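Local coordinates for metallo-beta-lactamase family protein (Thermus thermophilus, PDB 2ZO4), which binds two zinc ions in a metallo-beta-lactamase fold and is probably a hydrolase, its substrate not established, at residues 92-97 with 205-210; 98-103 with 142-147; 166-169 with 174-177. All blocks are in the same frame, centred on the assembly; numbering follows the deposited sequence.

Contact 1 of 3, residues 92-97 with 205-210; sequences HEEEFA and YTRENP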
ATOM      1  N   HIS A  92       4.396   7.654  -7.280  1.00 11.09           N
ATOM      2  CA  HIS A  92       5.219   6.856  -8.203  1.00 11.49           C
ATOM      3  C   HIS A  92       4.518   6.596  -9.534  1.00 11.78           C
ATOM      4  O   HIS A  92       3.331   6.276  -9.566  1.00 11.45           O
ATOM      5  CB  HIS A  92       5.675   5.533  -7.589  1.00 11.09           C
ATOM      6  CG  HIS A  92       6.635   4.780  -8.454  1.00 10.92           C
ATOM      7  ND1 HIS A  92       6.225   3.890  -9.423  1.00 10.11           N
ATOM      8  CD2 HIS A  92       7.987   4.810  -8.519  1.00 10.53           C
ATOM      9  CE1 HIS A  92       7.282   3.398 -10.042  1.00 10.56           C
ATOM     10  NE2 HIS A  92       8.363   3.940  -9.512  1.00 10.30           N
ATOM     11  N   GLU A  93       5.285   6.722 -10.617  1.00 12.61           N
ATOM     12  CA  GLU A  93       4.781   6.650 -11.998  1.00 13.90           C
ATOM     13  C   GLU A  93       3.884   5.435 -12.302  1.00 13.88           C
ATOM     14  O   GLU A  93       2.913   5.549 -13.048  1.00 14.18           O
ATOM     15  CB  GLU A  93       5.953   6.728 -13.001  1.00 13.74           C
ATOM     16  CG  GLU A  93       7.028   5.625 -12.836  1.00 14.85           C
ATOM     17  CD  GLU A  93       8.269   5.826 -13.714  1.00 15.14           C
ATOM     18  OE1 GLU A  93       8.213   6.599 -14.692  1.00 17.01           O
ATOM     19  OE2 GLU A  93       9.313   5.201 -13.422  1.00 16.65           O
ATOM     20  N   GLU A  94       4.205   4.288 -11.706  1.00 14.18           N
ATOM     21  CA  GLU A  94       3.491   3.034 -11.961  1.00 14.38           C
ATOM     22  C   GLU A  94       2.054   2.999 -11.400  1.00 14.03           C
ATOM     23  O   GLU A  94       1.252   2.143 -11.788  1.00 14.11           O
ATOM     24  CB  GLU A  94       4.330   1.851 -11.456  1.00 14.73           C
ATOM     25  CG  GLU A  94       3.775   0.460 -11.751  1.00 16.75           C
ATOM     26  CD  GLU A  94       3.976  -0.008 -13.189  1.00 18.51           C
ATOM     27  OE1 GLU A  94       4.554   0.724 -14.019  1.00 19.75           O
ATOM     28  OE2 GLU A  94       3.547  -1.139 -13.486  1.00 20.67           O
ATOM     29  N   GLU A  95       1.730   3.929 -10.503  1.00 13.63           N
ATOM     30  CA  GLU A  95       0.364   4.060  -9.987  1.00 13.36           C
ATOM     31  C   GLU A  95      -0.565   4.730 -10.996  1.00 13.45           C
ATOM     32  O   GLU A  95      -1.771   4.492 -10.978  1.00 13.49           O
ATOM     33  CB  GLU A  95       0.331   4.871  -8.683  1.00 13.39           C
ATOM     34  CG  GLU A  95       1.035   4.250  -7.479  1.00 12.64           C
ATOM     35  CD  GLU A  95       0.305   3.046  -6.898  1.00 12.03           C
ATOM     36  OE1 GLU A  95       0.231   2.002  -7.581  1.00 12.06           O
ATOM     37  OE2 GLU A  95      -0.177   3.138  -5.749  1.00 10.39           O
ATOM     38  N   PHE A  96       0.005   5.564 -11.865  1.00 13.74           N
ATOM     39  CA  PHE A  96      -0.767   6.495 -12.702  1.00 14.14           C
ATOM     40  C   PHE A  96      -1.821   5.843 -13.590  1.00 14.24           C
ATOM     41  O   PHE A  96      -2.964   6.295 -13.618  1.00 14.68           O
ATOM     42  CB  PHE A  96       0.165   7.388 -13.535  1.00 14.19           C
ATOM     43  CG  PHE A  96       0.693   8.588 -12.786  1.00 14.50           C
ATOM     44  CD1 PHE A  96       1.429   8.431 -11.610  1.00 13.95           C
ATOM     45  CD2 PHE A  96       0.473   9.878 -13.271  1.00 14.87           C
ATOM     46  CE1 PHE A  96       1.919   9.536 -10.920  1.00 14.51           C
ATOM     47  CE2 PHE A  96       0.961  10.989 -12.588  1.00 14.79           C
ATOM     48  CZ  PHE A  96       1.690  10.818 -11.410  1.00 14.13           C
ATOM     49  N   ALA A  97      -1.441   4.787 -14.304  1.00 14.35           N
ATOM     50  CA  ALA A  97      -2.372   4.081 -15.184  1.00 14.45           C
ATOM     51  C   ALA A  97      -3.121   2.969 -14.458  1.00 14.28           C
ATOM     52  O   ALA A  97      -3.929   2.260 -15.061  1.00 14.57           O
ATOM     53  CB  ALA A  97      -1.646   3.530 -16.410  1.00 14.44           C
ATOM     54  N   TYR A 205      -6.582  -3.867 -11.932  1.00 15.51           N
ATOM     55  CA  TYR A 205      -5.582  -2.926 -12.457  1.00 15.46           C
ATOM     56  C   TYR A 205      -4.135  -3.310 -12.142  1.00 15.31           C
ATOM     57  O   TYR A 205      -3.204  -2.607 -12.534  1.00 15.52           O
ATOM     58  CB  TYR A 205      -5.857  -1.506 -11.939  1.00 15.71           C
ATOM     59  CG  TYR A 205      -5.959  -1.387 -10.430  1.00 15.75           C
ATOM     60  CD1 TYR A 205      -4.812  -1.337  -9.628  1.00 15.97           C
ATOM     61  CD2 TYR A 205      -7.202  -1.314  -9.805  1.00 16.12           C
ATOM     62  CE1 TYR A 205      -4.908  -1.231  -8.238  1.00 16.08           C
ATOM     63  CE2 TYR A 205      -7.309  -1.208  -8.417  1.00 15.98           C
ATOM     64  CZ  TYR A 205      -6.160  -1.164  -7.643  1.00 15.92           C
ATOM     65  OH  TYR A 205      -6.265  -1.052  -6.273  1.00 16.37           O
ATOM     66  N   THR A 206      -3.959  -4.419 -11.431  1.00 14.94           N
ATOM     67  CA  THR A 206      -2.661  -4.855 -10.922  1.00 14.74           C
ATOM     68  C   THR A 206      -1.751  -5.401 -12.033  1.00 14.77           C
ATOM     69  O   THR A 206      -2.232  -5.931 -13.032  1.00 14.51           O
ATOM     70  CB  THR A 206      -2.863  -5.922  -9.800  1.00 14.74           C
ATOM     71  OG1 THR A 206      -3.727  -5.390  -8.789  1.00 14.53           O
ATOM     72  CG2 THR A 206      -1.544  -6.308  -9.137  1.00 14.98           C
ATOM     73  N   ARG A 207      -0.437  -5.250 -11.846  1.00 14.82           N
ATOM     74  CA  ARG A 207       0.580  -5.959 -12.639  1.00 15.08           C
ATOM     75  C   ARG A 207       0.327  -7.472 -12.609  1.00 15.19           C
ATOM     76  O   ARG A 207      -0.421  -7.961 -11.759  1.00 15.36           O
ATOM     77  CB  ARG A 207       1.985  -5.642 -12.107  1.00 15.23           C
ATOM     78  CG  ARG A 207       2.470  -4.215 -12.394  1.00 15.58           C
ATOM     79  CD  ARG A 207       3.502  -3.732 -11.368  1.00 16.24           C
ATOM     80  NE  ARG A 207       4.729  -4.533 -11.367  1.00 17.09           N
ATOM     81  CZ  ARG A 207       5.764  -4.345 -12.184  1.00 17.71           C
ATOM     82  NH1 ARG A 207       5.739  -3.375 -13.088  1.00 17.86           N
ATOM     83  NH2 ARG A 207       6.827  -5.134 -12.098  1.00 17.00           N
ATOM     84  N   GLU A 208       0.957  -8.206 -13.527  1.00 15.25           N
ATOM     85  CA  GLU A 208       0.650  -9.626 -13.754  1.00 15.37           C
ATOM     86  C   GLU A 208       0.852 -10.560 -12.549  1.00 15.22           C
ATOM     87  O   GLU A 208      -0.008 -11.390 -12.243  1.00 15.93           O
ATOM     88  CB  GLU A 208       1.430 -10.152 -14.965  1.00 15.57           C
ATOM     89  N   ASN A 209       1.986 -10.425 -11.869  1.00 14.63           N
ATOM     90  CA  ASN A 209       2.325 -11.324 -10.765  1.00 13.74           C
ATOM     91  C   ASN A 209       2.703 -10.520  -9.513  1.00 12.98           C
ATOM     92  O   ASN A 209       3.889 -10.428  -9.168  1.00 12.81           O
ATOM     93  CB  ASN A 209       3.461 -12.269 -11.199  1.00 13.77           C
ATOM     94  CG  ASN A 209       3.558 -13.527 -10.343  1.00 13.66           C
ATOM     95  OD1 ASN A 209       2.958 -13.624  -9.274  1.00 13.86           O
ATOM     96  ND2 ASN A 209       4.346 -14.493 -10.808  1.00 12.60           N
ATOM     97  N   PRO A 210       1.693  -9.931  -8.830  1.00 12.28           N
ATOM     98  CA  PRO A 210       1.954  -9.042  -7.686  1.00 11.88           C
ATOM     99  C   PRO A 210       2.773  -9.655  -6.550  1.00 11.49           C
ATOM    100  O   PRO A 210       3.578  -8.945  -5.945  1.00 11.66           O
ATOM    101  CB  PRO A 210       0.544  -8.669  -7.191  1.00 11.69           C
ATOM    102  CG  PRO A 210      -0.359  -9.695  -7.774  1.00 12.06           C
ATOM    103  CD  PRO A 210       0.246 -10.045  -9.093  1.00 11.96           C
TER
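Glu94 and Arg207 reach across a backbone gap of 9.5 Å between their CA atoms and join in a single salt bridge, the one direct polar link between 92-97 and 205-210. Arg207 NH1 donates to Glu94 OE2 over 3.2 Å, and the N-H points almost straight at the oxygen, at 166°. The two flat groups are strongly tilted: their planes stand 74° apart. OE2 lies in the guanidinium plane, at the NH1 edge, whereas NH1 comes to OE2 from above the carboxylate plane, so one N-H meets one oxygen, and the bridge is not two-pronged. Glu94 sends CG anti to its own backbone N (chi1 -175°) and then bends at chi2, which swings the carboxylate across the arginine at about a right angle. Arg207 folds at chi3, and OE2 settles into the bend, 3.3 Å from Arg207 CD as well as close to NH1. The same OE2 has a second cationic partner in Arg98 NE, so two arginines share one oxygen, which would probably favour the charged carboxylate. The guanidinium has its stronger partner elsewhere: Arg207 NE forms a salt bridge with Asp213, while Asp173 OD1 accepts from the Arg207 backbone N. Both Glu94 and Arg207 also rest on Trp167, which lies beside the bridge. On the 92-97 side the backbone turns back on itself, with Glu95 N bonded to His92 O at 3.0 Å. The bridge thus ties the loop after strand 88-92 to the loop before helix 210-222, near the surface, with the Glu94 side chain about 10 Å from that of the zinc ligand His70, among the loops near the dinuclear zinc centre of the metallo-beta-lactamase fold.

Contact 2 of 3, residues 98-103 with 142-147; sequences RGHRFW and HPPQNP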
ATOM      1  N   ARG A  98      -2.868   2.822 -13.160  1.00 14.10           N
ATOM      2  CA  ARG A  98      -3.460   1.718 -12.406  1.00 13.91           C
ATOM      3  C   ARG A  98      -4.328   2.200 -11.239  1.00 13.88           C
ATOM      4  O   ARG A  98      -5.463   2.631 -11.459  1.00 13.61           O
ATOM      5  CB  ARG A  98      -2.373   0.725 -11.970  1.00 13.82           C
ATOM      6  CG  ARG A  98      -1.590   0.140 -13.151  1.00 14.21           C
ATOM      7  CD  ARG A  98      -0.495  -0.811 -12.701  1.00 13.88           C
ATOM      8  NE  ARG A  98       0.278  -1.347 -13.820  1.00 15.18           N
ATOM      9  CZ  ARG A  98      -0.090  -2.377 -14.583  1.00 15.15           C
ATOM     10  NH1 ARG A  98      -1.244  -3.002 -14.371  1.00 13.93           N
ATOM     11  NH2 ARG A  98       0.703  -2.782 -15.570  1.00 14.80           N
ATOM     12  N   GLY A  99      -3.796   2.140 -10.018  1.00 13.60           N
ATOM     13  CA  GLY A  99      -4.526   2.574  -8.828  1.00 13.88           C
ATOM     14  C   GLY A  99      -5.012   4.013  -8.867  1.00 14.05           C
ATOM     15  O   GLY A  99      -6.124   4.305  -8.420  1.00 14.20           O
ATOM     16  N   HIS A 100      -4.181   4.912  -9.392  1.00 14.12           N
ATOM     17  CA  HIS A 100      -4.568   6.316  -9.569  1.00 14.37           C
ATOM     18  C   HIS A 100      -5.743   6.460 -10.542  1.00 15.05           C
ATOM     19  O   HIS A 100      -6.705   7.165 -10.244  1.00 14.97           O
ATOM     20  CB  HIS A 100      -3.377   7.170 -10.020  1.00 14.07           C
ATOM     21  CG  HIS A 100      -3.719   8.606 -10.279  1.00 12.96           C
ATOM     22  ND1 HIS A 100      -4.280   9.426  -9.321  1.00 12.54           N
ATOM     23  CD2 HIS A 100      -3.567   9.372 -11.386  1.00 11.87           C
ATOM     24  CE1 HIS A 100      -4.467  10.632  -9.829  1.00 11.93           C
ATOM     25  NE2 HIS A 100      -4.044  10.626 -11.081  1.00 11.86           N
ATOM     26  N   ARG A 101      -5.656   5.788 -11.692  1.00 15.88           N
ATOM     27  CA  ARG A 101      -6.752   5.756 -12.668  1.00 17.05           C
ATOM     28  C   ARG A 101      -8.042   5.194 -12.066  1.00 17.34           C
ATOM     29  O   ARG A 101      -9.134   5.693 -12.348  1.00 17.68           O
ATOM     30  CB  ARG A 101      -6.361   4.952 -13.910  1.00 16.93           C
ATOM     31  CG  ARG A 101      -7.357   5.097 -15.059  1.00 17.85           C
ATOM     32  CD  ARG A 101      -6.944   4.342 -16.303  1.00 18.43           C
ATOM     33  NE  ARG A 101      -7.889   4.607 -17.390  1.00 23.29           N
ATOM     34  CZ  ARG A 101      -8.122   3.793 -18.416  1.00 24.68           C
ATOM     35  NH1 ARG A 101      -7.485   2.632 -18.519  1.00 25.36           N
ATOM     36  NH2 ARG A 101      -9.006   4.140 -19.345  1.00 26.07           N
ATOM     37  N   PHE A 102      -7.905   4.162 -11.235  1.00 17.84           N
ATOM     38  CA  PHE A 102      -9.039   3.562 -10.529  1.00 18.43           C
ATOM     39  C   PHE A 102      -9.869   4.612  -9.777  1.00 18.80           C
ATOM     40  O   PHE A 102     -11.105   4.575  -9.812  1.00 19.13           O
ATOM     41  CB  PHE A 102      -8.548   2.461  -9.582  1.00 18.47           C
ATOM     42  CG  PHE A 102      -9.636   1.816  -8.770  1.00 18.64           C
ATOM     43  CD1 PHE A 102     -10.371   0.753  -9.286  1.00 18.53           C
ATOM     44  CD2 PHE A 102      -9.922   2.268  -7.485  1.00 18.32           C
ATOM     45  CE1 PHE A 102     -11.375   0.155  -8.540  1.00 18.43           C
ATOM     46  CE2 PHE A 102     -10.925   1.678  -6.730  1.00 18.77           C
ATOM     47  CZ  PHE A 102     -11.652   0.617  -7.260  1.00 19.22           C
ATOM     48  N   TRP A 103      -9.190   5.545  -9.111  1.00 19.12           N
ATOM     49  CA  TRP A 103      -9.866   6.613  -8.370  1.00 19.63           C
ATOM     50  C   TRP A 103     -10.376   7.731  -9.282  1.00 20.20           C
ATOM     51  O   TRP A 103     -11.490   8.221  -9.099  1.00 20.05           O
ATOM     52  CB  TRP A 103      -8.960   7.199  -7.279  1.00 19.35           C
ATOM     53  CG  TRP A 103      -8.554   6.218  -6.207  1.00 19.16           C
ATOM     54  CD1 TRP A 103      -7.280   5.852  -5.869  1.00 19.05           C
ATOM     55  CD2 TRP A 103      -9.424   5.481  -5.337  1.00 18.83           C
ATOM     56  NE1 TRP A 103      -7.303   4.938  -4.846  1.00 18.73           N
ATOM     57  CE2 TRP A 103      -8.605   4.688  -4.503  1.00 18.66           C
ATOM     58  CE3 TRP A 103     -10.816   5.411  -5.182  1.00 19.07           C
ATOM     59  CZ2 TRP A 103      -9.130   3.837  -3.528  1.00 19.22           C
ATOM     60  CZ3 TRP A 103     -11.337   4.561  -4.212  1.00 19.02           C
ATOM     61  CH2 TRP A 103     -10.495   3.786  -3.399  1.00 18.98           C
ATOM     62  N   HIS A 142     -10.304  11.854  -2.136  1.00 17.39           N
ATOM     63  CA  HIS A 142     -10.177  13.064  -2.942  1.00 17.36           C
ATOM     64  C   HIS A 142      -8.917  12.938  -3.787  1.00 16.97           C
ATOM     65  O   HIS A 142      -7.826  13.284  -3.329  1.00 17.23           O
ATOM     66  CB  HIS A 142     -10.107  14.299  -2.040  1.00 17.63           C
ATOM     67  CG  HIS A 142     -11.260  14.415  -1.095  1.00 19.23           C
ATOM     68  ND1 HIS A 142     -12.333  15.250  -1.328  1.00 20.49           N
ATOM     69  CD2 HIS A 142     -11.524  13.781   0.073  1.00 20.00           C
ATOM     70  CE1 HIS A 142     -13.201  15.134  -0.339  1.00 20.92           C
ATOM     71  NE2 HIS A 142     -12.735  14.247   0.522  1.00 21.36           N
ATOM     72  N   PRO A 143      -9.057  12.418  -5.020  1.00 16.48           N
ATOM     73  CA  PRO A 143      -7.902  12.170  -5.883  1.00 16.31           C
ATOM     74  C   PRO A 143      -7.240  13.465  -6.366  1.00 16.06           C
ATOM     75  O   PRO A 143      -7.942  14.434  -6.663  1.00 15.87           O
ATOM     76  CB  PRO A 143      -8.505  11.410  -7.075  1.00 16.21           C
ATOM     77  CG  PRO A 143      -9.865  10.969  -6.621  1.00 16.22           C
ATOM     78  CD  PRO A 143     -10.315  12.020  -5.675  1.00 16.45           C
ATOM     79  N   PRO A 144      -5.895  13.483  -6.433  1.00 15.70           N
ATOM     80  CA  PRO A 144      -5.186  14.643  -6.961  1.00 15.74           C
ATOM     81  C   PRO A 144      -5.406  14.755  -8.465  1.00 15.81           C
ATOM     82  O   PRO A 144      -5.558  13.736  -9.144  1.00 15.42           O
ATOM     83  CB  PRO A 144      -3.714  14.332  -6.650  1.00 15.59           C
ATOM     84  CG  PRO A 144      -3.644  12.856  -6.576  1.00 15.24           C
ATOM     85  CD  PRO A 144      -4.969  12.413  -6.019  1.00 15.76           C
ATOM     86  N   GLN A 145      -5.442  15.986  -8.967  1.00 16.12           N
ATOM     87  CA  GLN A 145      -5.664  16.235 -10.389  1.00 16.55           C
ATOM     88  C   GLN A 145      -4.362  16.217 -11.168  1.00 16.01           C
ATOM     89  O   GLN A 145      -4.299  15.665 -12.269  1.00 15.97           O
ATOM     90  CB  GLN A 145      -6.382  17.570 -10.601  1.00 16.75           C
ATOM     91  CG  GLN A 145      -7.897  17.449 -10.630  1.00 20.20           C
ATOM     92  CD  GLN A 145      -8.468  16.969  -9.318  1.00 24.26           C
ATOM     93  OE1 GLN A 145      -8.229  17.575  -8.273  1.00 26.67           O
ATOM     94  NE2 GLN A 145      -9.225  15.868  -9.360  1.00 25.66           N
ATOM     95  N   ASN A 146      -3.328  16.822 -10.588  1.00 15.69           N
ATOM     96  CA  ASN A 146      -2.036  16.952 -11.250  1.00 15.63           C
ATOM     97  C   ASN A 146      -0.878  16.405 -10.401  1.00 15.29           C
ATOM     98  O   ASN A 146       0.069  17.143 -10.112  1.00 15.17           O
ATOM     99  CB  ASN A 146      -1.761  18.424 -11.614  1.00 15.85           C
ATOM    100  CG  ASN A 146      -2.966  19.127 -12.219  1.00 16.87           C
ATOM    101  OD1 ASN A 146      -3.567  18.649 -13.186  1.00 17.47           O
ATOM    102  ND2 ASN A 146      -3.320  20.282 -11.654  1.00 17.13           N
ATOM    103  N   PRO A 147      -0.941  15.114  -9.998  1.00 15.15           N
ATOM    104  CA  PRO A 147       0.201  14.570  -9.256  1.00 14.79           C
ATOM    105  C   PRO A 147       1.436  14.462 -10.148  1.00 14.60           C
ATOM    106  O   PRO A 147       1.313  14.271 -11.361  1.00 14.33           O
ATOM    107  CB  PRO A 147      -0.280  13.180  -8.831  1.00 14.59           C
ATOM    108  CG  PRO A 147      -1.315  12.806  -9.834  1.00 15.19           C
ATOM    109  CD  PRO A 147      -1.997  14.101 -10.196  1.00 15.02           C
TER
HETATM  110  O   HOH W   1      -3.710  12.456 -13.253  1.00 29.47           O
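His100 points its imidazole from the helix into the proline-rich segment 142-147, where Pro144 and Pro147 receive it. From CB the chain leaves the helix with CG anti to the backbone N (chi1 177°), and this carries the far end of the ring across to the prolines. ND1, on one side of the ring, turns to a partner beyond both segments, the hydroxyl of Tyr76, with which it is hydrogen-bonded. CE1 then lies at the edge facing Pro144, where the carbonyl O sits near the ring plane 3.4 Å from CE1; Pro144 CG is also close, 4.0 Å from the same carbon. NE2, at the tip, packs against Pro147, whose CG is 3.7 Å from NE2, the two side chains coming from opposite directions. NE2 also meets a water in the ring plane, at 2.9 Å, and that water donates a weak bond to Gln145 O. Both ring nitrogens therefore have polar partners, and Tyr76 and the water together would hold the ring against rotation while Pro144 CG and Pro147 CG pack against its CE1-NE2 end. One helical turn on, Trp103 adds a smaller patch: its CB touches Pro143 CG at 3.9 Å, near the closest approach of the two backbones. The indole itself leads away from the prolines. It stacks on Tyr76, gives its NE1 hydrogen to His71 O, and has Phe102 CD2 over the centre of one face, 3.8 Å above the plane. Tyr76 also touches Pro143 and Pro144, so it serves both sides of the contact. Thus helix 99-104 lies against the loop that runs from helix 133-138 to strand 148-150, with helices 73-76 and 79-84 alongside: Pro144 reaches Ser79 and Glu83, and Pro147 meets Phe96.

Contact 3 of 3, residues 166-169 with 174-177; sequences LWTP and GHAA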
ATOM      1  N   LEU A 166      12.330   4.610  -3.395  1.00  9.50           N
ATOM      2  CA  LEU A 166      12.515   3.184  -3.648  1.00  9.53           C
ATOM      3  C   LEU A 166      11.213   2.565  -4.114  1.00  9.29           C
ATOM      4  O   LEU A 166      10.297   2.367  -3.319  1.00  9.24           O
ATOM      5  CB  LEU A 166      13.013   2.456  -2.397  1.00  9.34           C
ATOM      6  CG  LEU A 166      14.203   3.000  -1.606  1.00 10.17           C
ATOM      7  CD1 LEU A 166      14.389   2.146  -0.369  1.00 10.25           C
ATOM      8  CD2 LEU A 166      15.486   3.032  -2.444  1.00 11.50           C
ATOM      9  N   TRP A 167      11.138   2.275  -5.411  1.00  9.48           N
ATOM     10  CA  TRP A 167       9.994   1.586  -5.986  1.00  9.56           C
ATOM     11  C   TRP A 167       9.954   0.175  -5.422  1.00  9.53           C
ATOM     12  O   TRP A 167      10.899  -0.609  -5.586  1.00  9.22           O
ATOM     13  CB  TRP A 167      10.085   1.566  -7.513  1.00 10.04           C
ATOM     14  CG  TRP A 167       8.939   0.887  -8.217  1.00 10.47           C
ATOM     15  CD1 TRP A 167       7.613   0.941  -7.882  1.00 10.97           C
ATOM     16  CD2 TRP A 167       9.020   0.076  -9.397  1.00 10.84           C
ATOM     17  NE1 TRP A 167       6.866   0.205  -8.775  1.00 10.54           N
ATOM     18  CE2 TRP A 167       7.704  -0.335  -9.716  1.00 11.23           C
ATOM     19  CE3 TRP A 167      10.078  -0.342 -10.218  1.00 11.64           C
ATOM     20  CZ2 TRP A 167       7.417  -1.149 -10.820  1.00 11.36           C
ATOM     21  CZ3 TRP A 167       9.793  -1.158 -11.317  1.00 11.37           C
ATOM     22  CH2 TRP A 167       8.473  -1.552 -11.604  1.00 11.56           C
ATOM     23  N   THR A 168       8.865  -0.117  -4.719  1.00  9.19           N
ATOM     24  CA  THR A 168       8.680  -1.395  -4.038  1.00  8.99           C
ATOM     25  C   THR A 168       7.300  -1.976  -4.376  1.00  9.09           C
ATOM     26  O   THR A 168       6.397  -1.983  -3.527  1.00  9.31           O
ATOM     27  CB  THR A 168       8.856  -1.245  -2.510  1.00  9.23           C
ATOM     28  OG1 THR A 168       8.339   0.025  -2.091  1.00  9.23           O
ATOM     29  CG2 THR A 168      10.341  -1.336  -2.122  1.00  8.71           C
ATOM     30  N   PRO A 169       7.131  -2.465  -5.625  1.00  8.77           N
ATOM     31  CA  PRO A 169       5.850  -3.004  -6.079  1.00  8.90           C
ATOM     32  C   PRO A 169       5.477  -4.298  -5.350  1.00  8.89           C
ATOM     33  O   PRO A 169       6.354  -4.979  -4.815  1.00  8.80           O
ATOM     34  CB  PRO A 169       6.096  -3.281  -7.564  1.00  8.74           C
ATOM     35  CG  PRO A 169       7.570  -3.516  -7.656  1.00  8.65           C
ATOM     36  CD  PRO A 169       8.162  -2.559  -6.676  1.00  8.77           C
ATOM     37  N   GLY A 174       2.643   0.859  -7.968  1.00  9.40           N
ATOM     38  CA  GLY A 174       3.605   1.957  -7.869  1.00  9.26           C
ATOM     39  C   GLY A 174       3.860   2.333  -6.422  1.00  9.24           C
ATOM     40  O   GLY A 174       3.951   3.514  -6.078  1.00  9.49           O
ATOM     41  N   HIS A 175       3.966   1.327  -5.561  1.00  9.05           N
ATOM     42  CA  HIS A 175       4.299   1.591  -4.176  1.00  8.89           C
ATOM     43  C   HIS A 175       5.739   2.085  -4.096  1.00  9.15           C
ATOM     44  O   HIS A 175       6.651   1.508  -4.704  1.00  9.18           O
ATOM     45  CB  HIS A 175       4.091   0.363  -3.295  1.00  8.71           C
ATOM     46  CG  HIS A 175       4.298   0.638  -1.839  1.00  8.35           C
ATOM     47  ND1 HIS A 175       5.546   0.664  -1.258  1.00  7.66           N
ATOM     48  CD2 HIS A 175       3.416   0.924  -0.852  1.00  8.14           C
ATOM     49  CE1 HIS A 175       5.425   0.948   0.027  1.00  8.33           C
ATOM     50  NE2 HIS A 175       4.142   1.112   0.297  1.00  8.23           N
ATOM     51  N   ALA A 176       5.926   3.167  -3.354  1.00  9.03           N
ATOM     52  CA  ALA A 176       7.248   3.727  -3.152  1.00  9.47           C
ATOM     53  C   ALA A 176       7.519   3.890  -1.664  1.00  9.57           C
ATOM     54  O   ALA A 176       6.668   4.378  -0.925  1.00  9.63           O
ATOM     55  CB  ALA A 176       7.372   5.070  -3.878  1.00  9.19           C
ATOM     56  N   ALA A 177       8.698   3.454  -1.229  1.00  9.97           N
ATOM     57  CA  ALA A 177       9.213   3.804   0.096  1.00  9.91           C
ATOM     58  C   ALA A 177      10.139   5.010  -0.044  1.00 10.02           C
ATOM     59  O   ALA A 177      10.667   5.274  -1.127  1.00  9.95           O
ATOM     60  CB  ALA A 177       9.955   2.630   0.715  1.00 10.10           C
TER
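Leu166 and Ala177 form an antiparallel hydrogen-bonded pair, with Leu166 N to Ala177 O at 2.9 Å and Ala177 N to Leu166 O at 2.8 Å, and the neighbouring Trp167 and Ala176 form a non-hydrogen-bonded pair with CA atoms 4.5 Å apart. Beyond the paired residues Thr168 N donates to His175 O, at 2.7 Å and 168°, which extends the backbone bonding into the turn. On one face of the sheet Leu166 and Ala177 put their CB atoms 4.4 Å apart, and both side chains touch Leu186 of the next strand. On the other face Trp167 sends CG anti to its backbone N (chi1 -179°), and the indole edge turns back to the opposing segment: CD1 lies 3.4 Å from His175 O, near the ring plane, and NE1 sits by Gly174 CA while its hydrogen bond goes to Asp173 O. Pro169 CD packs over one face of this indole, toward its rim, and His92 stacks with the ring. These strands, 161-167 and 176-180, are a beta hairpin in the five-stranded sheet of the metallo-beta-lactamase fold, and the connection between them carries the zinc ligand His171. Where the strands give way to this connection, Thr168 and His175 meet through their side chains. Thr168 OG1 reaches His175 ND1 at 3.0 Å, lying in the imidazole plane at its edge; either atom could be the donor. The hydroxyl sits between backbone N and carbonyl carbon (chi1 36°), which turns it toward the imidazole. The other ring nitrogen, His175 NE2, is bonded to the backbone N of Asp190, the residue that ligates both zinc ions. Held at both nitrogens, the His175 ring meets that of the zinc ligand His70 with the planes well inclined, in the second shell of the metal centre.

Overall arrangement
From the N terminus, the chain leaves strand 88-92 and enters 92-97, which opens contact 1; that loop closes only at 205-210, more than a hundred residues later. Contacts 2 and 3 both nest within it, in series. Contact 2 closes first, bringing the loop before strand 148-150 back to helix 99-104; contact 3 then closes the short hairpin turn between strands 161-167 and 176-180. Contact 1 touches both: Glu95 O meets His100 N and Glu95 OE1 meets Gly174 N, whereas contacts 2 and 3 remain about 6 Å apart at their nearest atoms. Contact 1 thus joins a loop leaving the six-stranded sheet to that before helix 210-222, while contact 3 stays within the five-stranded sheet.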